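Local atomic coordinates of alpha,alpha-trehalose-phosphate synthase (UDP-forming) (PDB entry 5TVG), a protein that belongs to glycosyltransferase family 20 and the GT-B clan, whose members pair two Rossmann-like domains, and is modelled here with uridine-5'-diphosphate bound. Residues A92-V97 and R174-H179; G236-A241 and D449-R454; S270-D275 and F303-P308; R283-E288 and Y414-M419. All coordinates share one frame; numbering follows the deposited sequence.

All four contacts are largely buried, yet their chemistry follows their place in the fold. Interaction 3 lies within the parallel sheet of the second domain and is rich in hydrogen bonds, its loops reaching uridine-5'-diphosphate. Interaction 4 packs helix 280-293, the helix between the two strands of interaction 3, against helix 416-428, and Arg283 ties the two contacts together through Asp272. Interaction 1 is apolar packing in the first domain; like interaction 4 it also borders the second subunit, and its Trp95 reaches Asp275 of interaction 3. Interaction 2, with mixed polar and apolar chemistry, joins two distant chain passages and closes a loop that contains interactions 3 and 4.

Interaction 1. Residues A92-V97 and R174-H179; sequences ATLWPV and RVVPPH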
# COMPACT_ATOMS: atom_id res chain seq x y z
N ALA A 92 -1.85 20.67 5.64
CA ALA A 92 -0.80 19.66 5.54
C ALA A 92 0.41 19.96 6.41
O ALA A 92 1.25 19.08 6.58
CB ALA A 92 -0.34 19.47 4.08
N THR A 93 0.52 21.17 6.99
CA THR A 93 1.64 21.45 7.89
C THR A 93 1.18 21.70 9.32
O THR A 93 1.54 20.93 10.21
CB THR A 93 2.46 22.66 7.39
OG1 THR A 93 2.80 22.49 6.02
CG2 THR A 93 3.75 22.76 8.14
N LEU A 94 0.38 22.75 9.54
CA LEU A 94 -0.04 23.17 10.89
C LEU A 94 -0.92 22.13 11.56
O LEU A 94 -0.71 21.78 12.73
CB LEU A 94 -0.78 24.52 10.80
CG LEU A 94 0.03 25.74 10.33
CD1 LEU A 94 -0.77 27.10 10.28
CD2 LEU A 94 1.32 25.92 11.10
N TRP A 95 -1.96 21.67 10.85
CA TRP A 95 -2.90 20.74 11.47
C TRP A 95 -2.22 19.47 11.98
O TRP A 95 -2.44 19.10 13.15
CB TRP A 95 -4.06 20.43 10.52
CG TRP A 95 -5.02 19.43 11.14
CD1 TRP A 95 -4.92 18.06 11.09
CD2 TRP A 95 -6.20 19.72 11.90
NE1 TRP A 95 -5.98 17.49 11.77
CE2 TRP A 95 -6.77 18.48 12.28
CE3 TRP A 95 -6.84 20.90 12.28
CZ2 TRP A 95 -7.94 18.40 13.03
CZ3 TRP A 95 -8.01 20.81 13.01
CH2 TRP A 95 -8.55 19.57 13.38
N PRO A 96 -1.42 18.74 11.19
CA PRO A 96 -0.77 17.55 11.76
C PRO A 96 0.20 17.88 12.89
O PRO A 96 0.20 17.19 13.90
CB PRO A 96 -0.07 16.90 10.56
CG PRO A 96 0.10 17.99 9.56
CD PRO A 96 -1.13 18.88 9.74
N VAL A 97 1.01 18.94 12.76
CA VAL A 97 1.99 19.23 13.80
C VAL A 97 1.31 19.63 15.10
O VAL A 97 1.66 19.14 16.17
CB VAL A 97 2.99 20.30 13.35
CG1 VAL A 97 3.90 20.67 14.53
CG2 VAL A 97 3.80 19.82 12.15
N ARG A 174 8.56 23.02 16.68
CA ARG A 174 9.72 23.19 15.81
C ARG A 174 9.66 22.34 14.53
O ARG A 174 10.45 22.57 13.62
CB ARG A 174 10.98 22.74 16.55
CG ARG A 174 11.51 23.65 17.59
CD ARG A 174 12.50 22.86 18.45
NE ARG A 174 13.71 22.52 17.72
CZ ARG A 174 14.39 21.39 17.88
NH1 ARG A 174 13.97 20.46 18.73
NH2 ARG A 174 15.49 21.18 17.17
N VAL A 175 8.79 21.33 14.47
CA VAL A 175 8.66 20.53 13.26
C VAL A 175 8.20 21.41 12.11
O VAL A 175 8.59 21.19 10.95
CB VAL A 175 7.72 19.33 13.52
CG1 VAL A 175 7.38 18.60 12.23
CG2 VAL A 175 8.38 18.34 14.48
N VAL A 176 7.41 22.43 12.39
CA VAL A 176 7.03 23.45 11.41
C VAL A 176 8.23 24.35 11.12
O VAL A 176 8.68 25.08 12.02
CB VAL A 176 5.86 24.32 11.93
CG1 VAL A 176 5.53 25.41 10.88
CG2 VAL A 176 4.64 23.47 12.29
N PRO A 177 8.78 24.36 9.91
CA PRO A 177 10.03 25.09 9.68
C PRO A 177 9.92 26.58 10.01
O PRO A 177 10.83 27.12 10.65
CB PRO A 177 10.32 24.84 8.19
CG PRO A 177 9.71 23.42 7.99
CD PRO A 177 8.46 23.42 8.81
N PRO A 178 8.83 27.29 9.64
CA PRO A 178 8.79 28.71 10.02
C PRO A 178 8.26 28.99 11.43
O PRO A 178 7.62 30.03 11.64
CB PRO A 178 7.88 29.34 8.95
CG PRO A 178 6.96 28.28 8.60
CD PRO A 178 7.79 26.99 8.63
N HIS A 179 8.56 28.12 12.40
CA HIS A 179 7.96 28.26 13.74
C HIS A 179 8.28 29.62 14.36
O HIS A 179 7.38 30.31 14.87
CB HIS A 179 8.43 27.11 14.64
CG HIS A 179 9.93 26.93 14.70
ND1 HIS A 179 10.72 27.61 15.60
CD2 HIS A 179 10.77 26.16 13.96
CE1 HIS A 179 11.99 27.25 15.43
NE2 HIS A 179 12.04 26.38 14.43
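Val97 and Val176 interlock through their methyl branches: CG2 of Val176 sits against the fork of Val97, 3.7 Å from its CG1 and equally close to CB and CG2. The fork is presented because the side chain of Val97 leaves helix 79-98 toward the loop, with CG1 anti to its backbone N (chi1 174°). Val175 meets the same fork from the neighbouring position in the loop, its CG1 3.8 Å from Val97 CG2, so that one helix residue is met by two consecutive valines.

The second branch of Val176 serves another part of the helix. Val176 CG1 lies 4.2 Å from Thr93 CG2, one turn before Val97, and the same distance from Leu94 CD2. Thr93 turns its methyl to the loop while its hydroxyl is engaged by the carbonyl of Arg106. Leu94 starts out away from the loop, and it is the end of its extended chain that comes back to Val176.

Around this shell, Phe89 and Leu182 pack on both Leu94 and Val176. The loop itself is shaped by a type I turn from Val176 to His179. On its outer side Arg174 makes a salt bridge with Glu397 of the second subunit. Between helix 79-98 and the loop before helix 179-186, both in the first domain, cohesion is therefore purely van der Waals and hydrophobic, depending on the fit of branched side chains rather than on directed bonds.

Interaction 2. Residues G236-A241 and D449-R454; sequences GVYPDA and DLSVWR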
# COMPACT_ATOMS: atom_id res chain seq x y z
N GLY A 236 -17.24 26.23 25.51
CA GLY A 236 -18.33 25.39 26.00
C GLY A 236 -19.55 25.32 25.09
O GLY A 236 -19.48 25.65 23.89
N VAL A 237 -20.69 24.92 25.65
CA VAL A 237 -21.91 24.71 24.88
C VAL A 237 -23.07 25.32 25.66
O VAL A 237 -22.90 25.87 26.75
CB VAL A 237 -22.16 23.20 24.63
CG1 VAL A 237 -20.97 22.54 23.89
CG2 VAL A 237 -22.45 22.51 25.95
N TYR A 238 -24.27 25.20 25.09
CA TYR A 238 -25.50 25.59 25.77
C TYR A 238 -26.20 24.31 26.21
O TYR A 238 -27.06 23.79 25.48
CB TYR A 238 -26.42 26.42 24.87
CG TYR A 238 -25.91 27.82 24.58
CD1 TYR A 238 -25.42 28.62 25.60
CD2 TYR A 238 -25.96 28.34 23.30
CE1 TYR A 238 -24.98 29.91 25.35
CE2 TYR A 238 -25.54 29.66 23.04
CZ TYR A 238 -25.04 30.42 24.07
OH TYR A 238 -24.60 31.71 23.83
N PRO A 239 -25.86 23.77 27.39
CA PRO A 239 -26.32 22.42 27.75
C PRO A 239 -27.83 22.29 27.84
O PRO A 239 -28.38 21.23 27.53
CB PRO A 239 -25.65 22.17 29.10
CG PRO A 239 -25.46 23.52 29.70
CD PRO A 239 -25.16 24.43 28.51
N ASP A 240 -28.52 23.33 28.30
CA ASP A 240 -29.98 23.28 28.41
C ASP A 240 -30.67 23.42 27.04
O ASP A 240 -31.77 22.89 26.85
CB ASP A 240 -30.46 24.34 29.42
CG ASP A 240 -29.86 24.11 30.84
OD1 ASP A 240 -29.60 22.96 31.23
OD2 ASP A 240 -29.64 25.10 31.56
N ALA A 241 -30.09 24.19 26.11
CA ALA A 241 -30.61 24.18 24.74
C ALA A 241 -30.36 22.82 24.08
O ALA A 241 -31.22 22.30 23.36
CB ALA A 241 -29.99 25.32 23.91
N ASP A 449 -20.52 27.74 30.35
CA ASP A 449 -21.26 27.55 29.12
C ASP A 449 -20.66 28.47 28.05
O ASP A 449 -19.70 29.20 28.31
CB ASP A 449 -22.75 27.71 29.37
CG ASP A 449 -23.18 29.16 29.52
OD1 ASP A 449 -22.36 30.08 29.33
OD2 ASP A 449 -24.35 29.36 29.90
N LEU A 450 -21.19 28.40 26.82
CA LEU A 450 -20.61 29.13 25.70
C LEU A 450 -20.59 30.65 25.92
O LEU A 450 -19.73 31.34 25.38
CB LEU A 450 -21.35 28.73 24.41
CG LEU A 450 -20.96 29.28 23.03
CD1 LEU A 450 -19.49 29.03 22.68
CD2 LEU A 450 -21.88 28.65 21.97
N SER A 451 -21.51 31.18 26.75
CA SER A 451 -21.54 32.62 27.03
C SER A 451 -20.26 33.10 27.71
O SER A 451 -19.82 34.23 27.47
CB SER A 451 -22.75 32.96 27.91
OG SER A 451 -23.90 33.05 27.09
N VAL A 452 -19.68 32.28 28.59
CA VAL A 452 -18.47 32.66 29.30
C VAL A 452 -17.32 32.85 28.32
O VAL A 452 -16.53 33.80 28.43
CB VAL A 452 -18.13 31.62 30.40
CG1 VAL A 452 -16.81 31.92 31.13
CG2 VAL A 452 -19.26 31.52 31.43
N TRP A 453 -17.19 31.94 27.37
CA TRP A 453 -16.16 32.09 26.35
C TRP A 453 -16.32 33.42 25.59
O TRP A 453 -15.37 34.18 25.42
CB TRP A 453 -16.22 30.90 25.39
CG TRP A 453 -15.29 30.96 24.26
CD1 TRP A 453 -13.95 30.73 24.28
CD2 TRP A 453 -15.63 31.25 22.88
NE1 TRP A 453 -13.42 30.85 23.00
CE2 TRP A 453 -14.43 31.17 22.13
CE3 TRP A 453 -16.82 31.56 22.22
CZ2 TRP A 453 -14.40 31.39 20.75
CZ3 TRP A 453 -16.79 31.79 20.83
CH2 TRP A 453 -15.59 31.70 20.12
N ARG A 454 -17.54 33.70 25.12
CA ARG A 454 -17.76 34.90 24.33
C ARG A 454 -17.64 36.16 25.19
O ARG A 454 -16.94 37.10 24.81
CB ARG A 454 -19.12 34.81 23.65
CG ARG A 454 -19.56 36.09 23.01
CD ARG A 454 -20.87 35.85 22.30
NE ARG A 454 -21.98 35.66 23.23
CZ ARG A 454 -22.63 34.51 23.41
NH1 ARG A 454 -22.32 33.42 22.71
NH2 ARG A 454 -23.62 34.47 24.29
O HOH W 1 -17.37 28.78 27.41
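Arg454 grips Tyr238 end-on, with both terminal nitrogens directed at the one phenolic oxygen: NH2 lies 3.0 Å and NH1 3.1 Å from Tyr238 OH. That oxygen is practically in the guanidinium plane, at its edge, whereas the tyrosine ring is turned by 56° against the same plane. A bend at chi3 (70°), after an extended start, brings the group round to the hydroxyl. NH1 has a second acceptor in the carbonyl of Gly35, which ties the pair to helix 31-43.

The other direct polar link is between backbones. Leu450 N donates to Val237 O over 3.1 Å, approaching from above the carbonyl plane. Next to it, Asp449 caps helix 450-461 through a weak bond from Ser451 N to its OD1. A water also bridges the segments, close to Asp449 O and weakly bound by the N-H groups of Gly236 and Trp453.

Packing fills in around these bonds. Leu450 CB lies over one face of the Tyr238 ring in a CH-pi contact, 4.2 Å from the centroid, while Ser451 OG stands at the ring edge, 3.7 Å from CE1. The methyl CD1 of Leu450 reaches back to Gly236 O at 3.6 Å. Beyond, Val34 touches both Tyr238 and Leu450, where the N-terminal ends of helices 239-248 and 450-461 meet beside helix 31-43.

With two donors at one oxygen and an aliphatic cover over one face, the phenol is probably restrained in both position and rotation. Its hydroxyl acts as an acceptor here, and the nearby guanidinium would be expected to polarise it.

Interaction 3. Residues S270-D275 and F303-P308; sequences SVDRLD and FVQIAP. With UDP (uridine-5'-diphosphate), chain I.
Gln305 folds its amide over the end of the parallel strand pair so that one nitrogen serves two acceptors. Gln305 NE2 donates almost straight to Asp272 OD1 (3.1 Å, 176° at the hydrogen) and also to Ile306 O at 2.9 Å, coming down from above that carbonyl plane. Ile306 O is thereby shared, since Asp272 N reaches it at 3.1 Å nearly along the C=O axis. A bend at chi2 (75°) curls the glutamine back to make this possible. Asp272 OD1 has a stronger partner in Arg283, with which it forms a salt bridge.

Regular pairing precedes this shared site: Ser270 N binds Val304 O, and Ser270 O accepts from Ile306 N. Past the strands, Leu274 N still finds Pro308 O at 3.1 Å.

The loops then turn to uridine-5'-diphosphate. Arg273 meets the beta phosphate edge-on, NE 2.7 Å from O3B and NH2 2.9 Å from O2B, while NH1 is held by Asp275. Val271 CG1 touches C5 of the uracil, with Pro308 beside O4. Here a beta-alpha-beta unit carries nucleotide-binding loops at its carboxyl end, as in the Rossmann-like domain of GT-B proteins.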
# COMPACT_ATOMS: atom_id res chain seq x y z
N SER A 270 -20.80 7.27 18.57
CA SER A 270 -19.68 8.16 18.25
C SER A 270 -20.08 9.05 17.09
O SER A 270 -20.74 8.59 16.16
CB SER A 270 -18.42 7.39 17.85
OG SER A 270 -17.84 6.76 18.96
N VAL A 271 -19.68 10.32 17.15
CA VAL A 271 -19.81 11.27 16.04
C VAL A 271 -18.48 12.00 15.90
O VAL A 271 -18.01 12.63 16.86
CB VAL A 271 -20.95 12.29 16.24
CG1 VAL A 271 -20.92 13.32 15.08
CG2 VAL A 271 -22.32 11.61 16.28
N ASP A 272 -17.86 11.90 14.71
CA ASP A 272 -16.54 12.50 14.47
C ASP A 272 -16.40 12.82 12.99
O ASP A 272 -16.77 12.01 12.15
CB ASP A 272 -15.38 11.53 14.83
CG ASP A 272 -15.45 11.00 16.26
OD1 ASP A 272 -16.37 10.23 16.58
OD2 ASP A 272 -14.53 11.32 17.05
N ARG A 273 -15.79 13.96 12.66
CA ARG A 273 -15.22 14.09 11.31
C ARG A 273 -14.20 12.96 11.11
O ARG A 273 -13.58 12.47 12.06
CB ARG A 273 -14.53 15.44 11.08
CG ARG A 273 -15.44 16.70 10.99
CD ARG A 273 -14.57 18.00 10.85
NE ARG A 273 -13.63 18.12 11.97
CZ ARG A 273 -12.31 17.92 11.88
NH1 ARG A 273 -11.74 17.62 10.71
NH2 ARG A 273 -11.55 17.99 12.99
N LEU A 274 -14.05 12.52 9.87
CA LEU A 274 -13.12 11.43 9.59
C LEU A 274 -11.69 11.98 9.50
O LEU A 274 -11.06 12.04 8.44
CB LEU A 274 -13.56 10.69 8.33
CG LEU A 274 -13.43 9.15 8.41
CD1 LEU A 274 -14.03 8.51 7.17
CD2 LEU A 274 -11.96 8.73 8.57
N ASP A 275 -11.19 12.40 10.65
CA ASP A 275 -9.87 13.01 10.80
C ASP A 275 -8.94 12.02 11.51
O ASP A 275 -9.39 11.25 12.36
CB ASP A 275 -9.98 14.33 11.62
CG ASP A 275 -8.78 15.26 11.43
OD1 ASP A 275 -7.65 14.84 11.79
OD2 ASP A 275 -8.97 16.40 10.91
N PHE A 303 -22.31 -0.57 18.07
CA PHE A 303 -21.46 0.60 17.98
C PHE A 303 -21.83 1.33 16.69
O PHE A 303 -21.62 0.81 15.59
CB PHE A 303 -19.98 0.19 18.04
CG PHE A 303 -19.00 1.35 17.88
CD1 PHE A 303 -19.40 2.67 18.11
CD2 PHE A 303 -17.67 1.11 17.53
CE1 PHE A 303 -18.51 3.72 17.96
CE2 PHE A 303 -16.78 2.13 17.38
CZ PHE A 303 -17.21 3.47 17.61
N VAL A 304 -22.42 2.52 16.82
CA VAL A 304 -22.77 3.38 15.69
C VAL A 304 -21.70 4.46 15.58
O VAL A 304 -21.45 5.20 16.55
CB VAL A 304 -24.16 4.02 15.85
CG1 VAL A 304 -24.36 5.15 14.77
CG2 VAL A 304 -25.27 2.96 15.74
N GLN A 305 -21.02 4.53 14.44
CA GLN A 305 -20.03 5.57 14.18
C GLN A 305 -20.50 6.40 12.99
O GLN A 305 -20.46 5.92 11.84
CB GLN A 305 -18.65 5.01 13.91
CG GLN A 305 -17.63 6.08 13.42
CD GLN A 305 -17.13 6.98 14.55
OE1 GLN A 305 -16.53 6.51 15.52
NE2 GLN A 305 -17.40 8.30 14.43
N ILE A 306 -20.95 7.61 13.26
CA ILE A 306 -21.23 8.59 12.23
C ILE A 306 -19.93 9.35 12.01
O ILE A 306 -19.38 9.91 12.96
CB ILE A 306 -22.36 9.54 12.65
CG1 ILE A 306 -23.68 8.74 12.72
CG2 ILE A 306 -22.45 10.76 11.69
CD1 ILE A 306 -24.80 9.48 13.35
N ALA A 307 -19.43 9.32 10.78
CA ALA A 307 -18.11 9.85 10.44
C ALA A 307 -18.16 10.47 9.04
O ALA A 307 -17.73 9.86 8.05
CB ALA A 307 -17.06 8.73 10.52
N PRO A 308 -18.66 11.69 8.92
CA PRO A 308 -18.67 12.35 7.61
C PRO A 308 -17.27 12.66 7.12
O PRO A 308 -16.38 12.96 7.92
CB PRO A 308 -19.48 13.64 7.86
CG PRO A 308 -19.39 13.86 9.37
CD PRO A 308 -19.28 12.50 9.98
N1 UDP I . -21.22 17.94 13.99
C2 UDP I . -22.45 17.98 13.36
N3 UDP I . -22.68 16.99 12.45
C4 UDP I . -21.81 15.97 12.10
C5 UDP I . -20.54 16.00 12.79
C6 UDP I . -20.29 16.97 13.68
O2 UDP I . -23.30 18.83 13.61
O4 UDP I . -22.16 15.15 11.23
C1' UDP I . -20.93 19.01 14.98
C2' UDP I . -20.93 18.59 16.45
O2' UDP I . -22.24 18.75 16.95
C3' UDP I . -20.02 19.65 17.06
C4' UDP I . -18.99 19.88 15.96
O4' UDP I . -19.65 19.54 14.72
O3' UDP I . -20.67 20.85 17.46
C5' UDP I . -17.80 18.98 16.10
O5' UDP I . -16.86 19.78 16.81
PA UDP I . -15.81 19.14 17.77
O1A UDP I . -15.31 20.25 18.62
O2A UDP I . -16.36 17.91 18.48
O3A UDP I . -14.64 18.64 16.80
PB UDP I . -14.20 19.29 15.42
O1B UDP I . -14.35 20.80 15.65
O2B UDP I . -12.69 19.07 15.39
O3B UDP I . -14.95 18.72 14.27

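Interaction 4. Residues R283-E288 and Y414-M419; sequences RFQSFE and YDHAQM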
# COMPACT_ATOMS: atom_id res chain seq x y z
N ARG A 283 -10.18 3.27 18.09
CA ARG A 283 -11.52 3.15 18.65
C ARG A 283 -12.21 1.88 18.16
O ARG A 283 -12.75 1.11 18.96
CB ARG A 283 -12.32 4.40 18.28
CG ARG A 283 -13.61 4.50 19.00
CD ARG A 283 -14.40 5.73 18.57
NE ARG A 283 -13.65 6.96 18.74
CZ ARG A 283 -14.10 8.13 18.32
NH1 ARG A 283 -13.36 9.23 18.49
NH2 ARG A 283 -15.29 8.19 17.71
N PHE A 284 -12.18 1.63 16.85
CA PHE A 284 -12.80 0.42 16.31
C PHE A 284 -12.13 -0.84 16.87
O PHE A 284 -12.80 -1.78 17.29
CB PHE A 284 -12.71 0.39 14.77
CG PHE A 284 -13.70 1.27 14.07
CD1 PHE A 284 -14.24 2.40 14.70
CD2 PHE A 284 -14.07 1.00 12.75
CE1 PHE A 284 -15.15 3.22 14.04
CE2 PHE A 284 -14.97 1.81 12.08
CZ PHE A 284 -15.51 2.93 12.72
N GLN A 285 -10.80 -0.88 16.85
CA GLN A 285 -10.11 -2.08 17.31
C GLN A 285 -10.36 -2.35 18.79
O GLN A 285 -10.37 -3.50 19.20
CB GLN A 285 -8.61 -1.98 17.00
CG GLN A 285 -8.35 -1.97 15.51
CD GLN A 285 -6.91 -1.68 15.17
OE1 GLN A 285 -6.18 -1.10 15.96
NE2 GLN A 285 -6.50 -2.06 13.96
N SER A 286 -10.58 -1.30 19.60
CA SER A 286 -10.83 -1.50 21.03
C SER A 286 -12.22 -2.07 21.28
O SER A 286 -12.43 -2.86 22.21
CB SER A 286 -10.64 -0.20 21.80
OG SER A 286 -9.29 0.22 21.71
N PHE A 287 -13.20 -1.63 20.48
CA PHE A 287 -14.51 -2.25 20.54
C PHE A 287 -14.43 -3.71 20.12
O PHE A 287 -15.08 -4.58 20.70
CB PHE A 287 -15.48 -1.48 19.65
CG PHE A 287 -16.89 -2.02 19.66
CD1 PHE A 287 -17.69 -1.91 20.79
CD2 PHE A 287 -17.41 -2.67 18.53
CE1 PHE A 287 -18.99 -2.40 20.80
CE2 PHE A 287 -18.70 -3.16 18.54
CZ PHE A 287 -19.49 -3.03 19.66
N GLU A 288 -13.64 -4.00 19.09
CA GLU A 288 -13.38 -5.39 18.72
C GLU A 288 -12.77 -6.14 19.91
O GLU A 288 -13.22 -7.24 20.27
CB GLU A 288 -12.48 -5.43 17.49
CG GLU A 288 -12.05 -6.84 17.11
CD GLU A 288 -10.90 -6.88 16.14
OE1 GLU A 288 -10.19 -5.85 15.99
OE2 GLU A 288 -10.67 -7.95 15.55
N TYR A 414 -4.10 4.97 23.15
CA TYR A 414 -3.03 4.07 22.76
C TYR A 414 -3.03 2.77 23.56
O TYR A 414 -2.16 1.94 23.31
CB TYR A 414 -1.67 4.76 22.89
CG TYR A 414 -1.54 5.93 21.95
CD1 TYR A 414 -1.17 5.73 20.61
CD2 TYR A 414 -1.86 7.22 22.36
CE1 TYR A 414 -1.07 6.77 19.73
CE2 TYR A 414 -1.76 8.28 21.49
CZ TYR A 414 -1.38 8.05 20.17
OH TYR A 414 -1.27 9.10 19.32
N ASP A 415 -3.95 2.61 24.52
CA ASP A 415 -4.10 1.41 25.35
C ASP A 415 -5.48 0.79 25.07
O ASP A 415 -6.46 1.11 25.75
CB ASP A 415 -3.94 1.80 26.85
CG ASP A 415 -3.96 0.59 27.79
OD1 ASP A 415 -4.24 -0.55 27.36
OD2 ASP A 415 -3.67 0.81 28.98
N HIS A 416 -5.52 -0.10 24.08
CA HIS A 416 -6.78 -0.71 23.63
C HIS A 416 -7.43 -1.53 24.73
O HIS A 416 -8.66 -1.52 24.88
CB HIS A 416 -6.52 -1.59 22.40
CG HIS A 416 -6.07 -0.83 21.20
ND1 HIS A 416 -5.87 -1.42 19.96
CD2 HIS A 416 -5.77 0.49 21.04
CE1 HIS A 416 -5.47 -0.50 19.10
NE2 HIS A 416 -5.42 0.67 19.72
N ALA A 417 -6.63 -2.22 25.54
CA ALA A 417 -7.20 -3.01 26.63
C ALA A 417 -7.90 -2.09 27.62
O ALA A 417 -9.02 -2.39 28.06
CB ALA A 417 -6.13 -3.87 27.34
N GLN A 418 -7.29 -0.95 27.96
CA GLN A 418 -7.99 -0.04 28.86
C GLN A 418 -9.29 0.47 28.24
O GLN A 418 -10.32 0.61 28.93
CB GLN A 418 -7.09 1.15 29.24
CG GLN A 418 -7.74 2.06 30.33
CD GLN A 418 -7.08 3.45 30.48
OE1 GLN A 418 -6.42 3.94 29.57
NE2 GLN A 418 -7.26 4.07 31.66
N MET A 419 -9.27 0.79 26.93
CA MET A 419 -10.48 1.29 26.29
C MET A 419 -11.58 0.24 26.27
O MET A 419 -12.75 0.55 26.53
CB MET A 419 -10.17 1.75 24.85
CG MET A 419 -9.22 2.93 24.79
SD MET A 419 -9.83 4.31 23.79
CE MET A 419 -9.64 3.71 22.08
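His416 turns the edge of its imidazole to Gln285, so that CE1 lies 3.3 Å from the amide oxygen OE1. The planes of ring and amide stand 59° apart, and the two side chains meet obliquely rather than stacking. Gln285 runs out extended beyond CG, which carries the amide as far as the ring; its NE2 is turned to Glu327 on helix 315-335, a bond that fixes which end of the amide faces the histidine.

Ser286 enters lower down, at the root of the imidazole. Ser286 OG lies 3.3 Å from His416 CA and 3.4 Å from its CB, close against the first turn of helix 416-428, while the polar partner of this hydroxyl is Glu282 O in its own helix. Such a small, internally bonded side chain lets the backbones come near: the CA atoms of Ser286 and His416 are 4.9 Å apart.

Met419, one turn on, packs against the same serine from another side. Bends at chi2 and chi3 fold its chain so that the methyl CE comes to 3.5 Å from Ser286 OG and 4.0 Å from Arg283 CA.

Asp415, the N-cap residue, steadies the start of the second helix by accepting from Gln418 N, and its other oxygen makes a salt bridge with Arg109 of the second subunit. Close helix-to-helix packing over a parallel sheet of strand order 3-2-1-4-5-6 is characteristic of a Rossmann-like domain.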